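Local coordinates for protein hdh assembly factor Kustc1130 (Kuenenia stuttgartiensis, PDB 6HIF) that probably serves as an assembly factor for the multiheme enzyme hydrazine dehydrogenase, against which its small all-beta domain packs in the complex, at residues Tyr26-Trp34 and Ser90-Phe98. Residues are numbered along the deposited sequence; the frame is centred on the assembly and turned at random.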
loop_
_atom_site.group_PDB
_atom_site.type_symbol
_atom_site.label_atom_id
_atom_site.label_comp_id
_atom_site.label_asym_id
_atom_site.label_seq_id
_atom_site.Cartn_x
_atom_site.Cartn_y
_atom_site.Cartn_z
ATOM N N TYR Y 26 30.473 44.863 30.213
ATOM C CA TYR Y 26 29.730 44.956 31.498
ATOM C C TYR Y 26 28.991 46.291 31.569
ATOM O O TYR Y 26 29.562 47.338 31.267
ATOM C CB TYR Y 26 30.684 44.769 32.679
ATOM C CG TYR Y 26 30.049 44.885 34.042
ATOM C CD1 TYR Y 26 29.383 43.814 34.618
ATOM C CD2 TYR Y 26 30.120 46.065 34.765
ATOM C CE1 TYR Y 26 28.802 43.910 35.872
ATOM C CE2 TYR Y 26 29.548 46.178 36.023
ATOM C CZ TYR Y 26 28.888 45.096 36.579
ATOM O OH TYR Y 26 28.322 45.192 37.817
ATOM N N ASP Y 27 27.716 46.230 31.975
ATOM C CA ASP Y 27 26.870 47.404 32.126
ATOM C C ASP Y 27 26.669 47.697 33.609
ATOM O O ASP Y 27 26.142 46.861 34.340
ATOM C CB ASP Y 27 25.519 47.213 31.435
ATOM C CG ASP Y 27 25.590 47.387 29.931
ATOM O OD1 ASP Y 27 26.015 48.470 29.489
ATOM O OD2 ASP Y 27 25.226 46.435 29.215
ATOM N N VAL Y 28 27.105 48.889 34.033
ATOM C CA VAL Y 28 26.855 49.370 35.382
ATOM C C VAL Y 28 25.407 49.847 35.427
ATOM O O VAL Y 28 25.055 50.827 34.773
ATOM C CB VAL Y 28 27.842 50.485 35.791
ATOM C CG1 VAL Y 28 27.508 51.084 37.150
ATOM C CG2 VAL Y 28 29.289 50.014 35.768
ATOM N N LYS Y 29 24.571 49.118 36.177
ATOM C CA LYS Y 29 23.159 49.440 36.283
ATOM C C LYS Y 29 23.002 50.737 37.076
ATOM O O LYS Y 29 23.415 50.822 38.233
ATOM C CB LYS Y 29 22.379 48.280 36.911
ATOM C CG LYS Y 29 20.867 48.359 36.743
ATOM C CD LYS Y 29 20.095 47.468 37.696
ATOM C CE LYS Y 29 18.601 47.711 37.647
ATOM N NZ LYS Y 29 17.879 46.907 38.660
ATOM N N PRO Y 30 22.410 51.792 36.472
ATOM C CA PRO Y 30 22.287 53.090 37.135
ATOM C C PRO Y 30 21.292 53.018 38.288
ATOM O O PRO Y 30 20.393 52.180 38.279
ATOM C CB PRO Y 30 21.780 54.028 36.028
ATOM C CG PRO Y 30 21.086 53.109 35.044
ATOM C CD PRO Y 30 21.825 51.788 35.121
ATOM N N ALA Y 31 21.488 53.894 39.281
ATOM C CA ALA Y 31 20.583 54.009 40.413
ATOM C C ALA Y 31 19.363 54.829 39.999
ATOM O O ALA Y 31 19.472 55.714 39.152
ATOM C CB ALA Y 31 21.300 54.631 41.585
ATOM N N LYS Y 32 18.204 54.509 40.591
ATOM C CA LYS Y 32 16.978 55.253 40.348
ATOM C C LYS Y 32 16.575 55.960 41.637
ATOM O O LYS Y 32 16.398 55.318 42.670
ATOM C CB LYS Y 32 15.872 54.332 39.821
ATOM C CG LYS Y 32 15.056 54.894 38.662
ATOM C CD LYS Y 32 13.977 53.950 38.152
ATOM C CE LYS Y 32 13.141 54.532 37.026
ATOM N NZ LYS Y 32 11.774 53.954 36.984
ATOM N N LEU Y 33 16.457 57.291 41.564
ATOM C CA LEU Y 33 16.123 58.110 42.717
ATOM C C LEU Y 33 14.812 58.845 42.458
ATOM O O LEU Y 33 14.699 59.606 41.500
ATOM C CB LEU Y 33 17.261 59.100 42.983
ATOM C CG LEU Y 33 17.034 60.083 44.131
ATOM C CD1 LEU Y 33 17.191 59.398 45.479
ATOM C CD2 LEU Y 33 17.997 61.255 44.028
ATOM N N TRP Y 34 13.831 58.592 43.330
ATOM C CA TRP Y 34 12.571 59.317 43.344
ATOM C C TRP Y 34 12.658 60.407 44.406
ATOM O O TRP Y 34 13.047 60.128 45.540
ATOM C CB TRP Y 34 11.418 58.363 43.671
ATOM C CG TRP Y 34 11.256 57.189 42.753
ATOM C CD1 TRP Y 34 12.147 56.177 42.532
ATOM C CD2 TRP Y 34 10.091 56.877 41.968
ATOM N NE1 TRP Y 34 11.628 55.271 41.646
ATOM C CE2 TRP Y 34 10.367 55.671 41.286
ATOM C CE3 TRP Y 34 8.850 57.497 41.774
ATOM C CZ2 TRP Y 34 9.443 55.084 40.420
ATOM C CZ3 TRP Y 34 7.939 56.915 40.920
ATOM C CH2 TRP Y 34 8.234 55.723 40.255
ATOM N N SER Y 90 24.145 58.937 49.051
ATOM C CA SER Y 90 25.155 58.105 48.408
ATOM C C SER Y 90 24.490 56.901 47.742
ATOM O O SER Y 90 23.911 56.058 48.417
ATOM C CB SER Y 90 26.203 57.663 49.395
ATOM O OG SER Y 90 27.014 58.755 49.801
ATOM N N LEU Y 91 24.591 56.830 46.411
ATOM C CA LEU Y 91 23.930 55.792 45.639
ATOM C C LEU Y 91 24.966 54.814 45.093
ATOM O O LEU Y 91 25.985 55.220 44.539
ATOM C CB LEU Y 91 23.139 56.439 44.497
ATOM C CG LEU Y 91 21.910 57.241 44.915
ATOM C CD1 LEU Y 91 21.343 58.013 43.732
ATOM C CD2 LEU Y 91 20.851 56.336 45.524
ATOM N N GLU Y 92 24.674 53.521 45.259
ATOM C CA GLU Y 92 25.493 52.441 44.732
ATOM C C GLU Y 92 24.931 52.020 43.377
ATOM O O GLU Y 92 23.997 52.635 42.870
ATOM C CB GLU Y 92 25.479 51.254 45.698
ATOM C CG GLU Y 92 26.056 51.566 47.067
ATOM C CD GLU Y 92 27.565 51.730 47.072
ATOM O OE1 GLU Y 92 28.035 52.831 47.412
ATOM O OE2 GLU Y 92 28.267 50.755 46.733
ATOM N N GLU Y 93 25.501 50.955 42.808
ATOM C CA GLU Y 93 25.059 50.426 41.530
ATOM C C GLU Y 93 23.702 49.753 41.704
ATOM O O GLU Y 93 23.525 48.919 42.589
ATOM C CB GLU Y 93 26.097 49.442 40.989
ATOM C CG GLU Y 93 25.722 48.846 39.644
ATOM C CD GLU Y 93 26.617 47.717 39.159
ATOM O OE1 GLU Y 93 26.270 47.102 38.132
ATOM O OE2 GLU Y 93 27.656 47.452 39.807
ATOM N N GLY Y 94 22.750 50.146 40.850
ATOM C CA GLY Y 94 21.434 49.528 40.773
ATOM C C GLY Y 94 20.594 49.740 42.031
ATOM O O GLY Y 94 19.773 48.894 42.371
ATOM N N ASN Y 95 20.805 50.873 42.710
ATOM C CA ASN Y 95 20.037 51.226 43.894
ATOM C C ASN Y 95 18.714 51.854 43.466
ATOM O O ASN Y 95 18.650 52.544 42.452
ATOM C CB ASN Y 95 20.804 52.187 44.807
ATOM C CG ASN Y 95 21.826 51.507 45.693
ATOM O OD1 ASN Y 95 22.181 50.351 45.475
ATOM N ND2 ASN Y 95 22.310 52.218 46.698
ATOM N N ILE Y 96 17.661 51.593 44.249
ATOM C CA ILE Y 96 16.397 52.296 44.103
ATOM C C ILE Y 96 16.053 52.914 45.455
ATOM O O ILE Y 96 15.970 52.209 46.459
ATOM C CB ILE Y 96 15.281 51.374 43.570
ATOM C CG1 ILE Y 96 15.612 50.836 42.175
ATOM C CG2 ILE Y 96 13.943 52.097 43.575
ATOM C CD1 ILE Y 96 14.850 49.594 41.790
ATOM N N LEU Y 97 15.897 54.242 45.468
ATOM C CA LEU Y 97 15.606 54.966 46.694
ATOM C C LEU Y 97 14.534 56.014 46.419
ATOM O O LEU Y 97 14.625 56.766 45.448
ATOM C CB LEU Y 97 16.891 55.612 47.225
ATOM C CG LEU Y 97 16.767 56.341 48.563
ATOM C CD1 LEU Y 97 16.635 55.351 49.705
ATOM C CD2 LEU Y 97 17.961 57.256 48.790
ATOM N N PHE Y 98 13.516 56.028 47.286
ATOM C CA PHE Y 98 12.520 57.084 47.313
ATOM C C PHE Y 98 12.883 58.047 48.437
ATOM O O PHE Y 98 13.124 57.627 49.568
ATOM C CB PHE Y 98 11.118 56.505 47.520
ATOM C CG PHE Y 98 10.558 55.705 46.370
ATOM C CD1 PHE Y 98 11.157 54.521 45.960
ATOM C CD2 PHE Y 98 9.409 56.123 45.714
ATOM C CE1 PHE Y 98 10.633 53.785 44.907
ATOM C CE2 PHE Y 98 8.884 55.384 44.664
ATOM C CZ PHE Y 98 9.497 54.217 44.259
#
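Lys32, Leu33 and Trp34 pair in parallel with Ile96, Leu97 and Phe98, the strand axes 4.8 Å apart and only 8° from alignment. Three backbone bonds knit the two edges: Lys32 N to Asn95 O, Leu97 N to Lys32 O, and Trp34 N to Leu97 O at 2.9 Å. As in any beta sheet, directly paired residues send their side chains to the same face. Trp34 and Phe98 run side by side and form an offset face-to-face stack, the five-membered ring and the phenyl ring lying 12° from coplanar with centroids 3.7 Å apart. The two share a matching first torsion, CG anti to the carbonyl carbon in both, that keeps the rings side by side. On the opposite face Leu33 CD1 rests 4.0 Å from Leu97 CD2, while Ala31 CB meets Leu91 CB at 3.9 Å. Before the strands begin, the extended Glu93 side chain reaches back along the N-terminal segment: Lys29 N donates to OE1 at 3.3 Å, from the anti side and tilted out of the carboxylate plane. Tyr26 OH, in weak contact 2.8 Å from Glu93 OE1, approaches from the opposite direction with its ring perpendicular to the carboxylate; the chain of another protein supplies a basic partner to each, a hydrogen bond to Tyr26 OH and a salt bridge to Glu93 OE2. A type II turn, Glu92 to Asn95, links strand 83-91 of the antiparallel sheet to strand 96-102 of the mixed one. The Trp34 side chain lies about 4 Å from a heme c, and strand 63-68 flanks strand 31-39 antiparallel, its Val65 touching both Lys32 and Trp34.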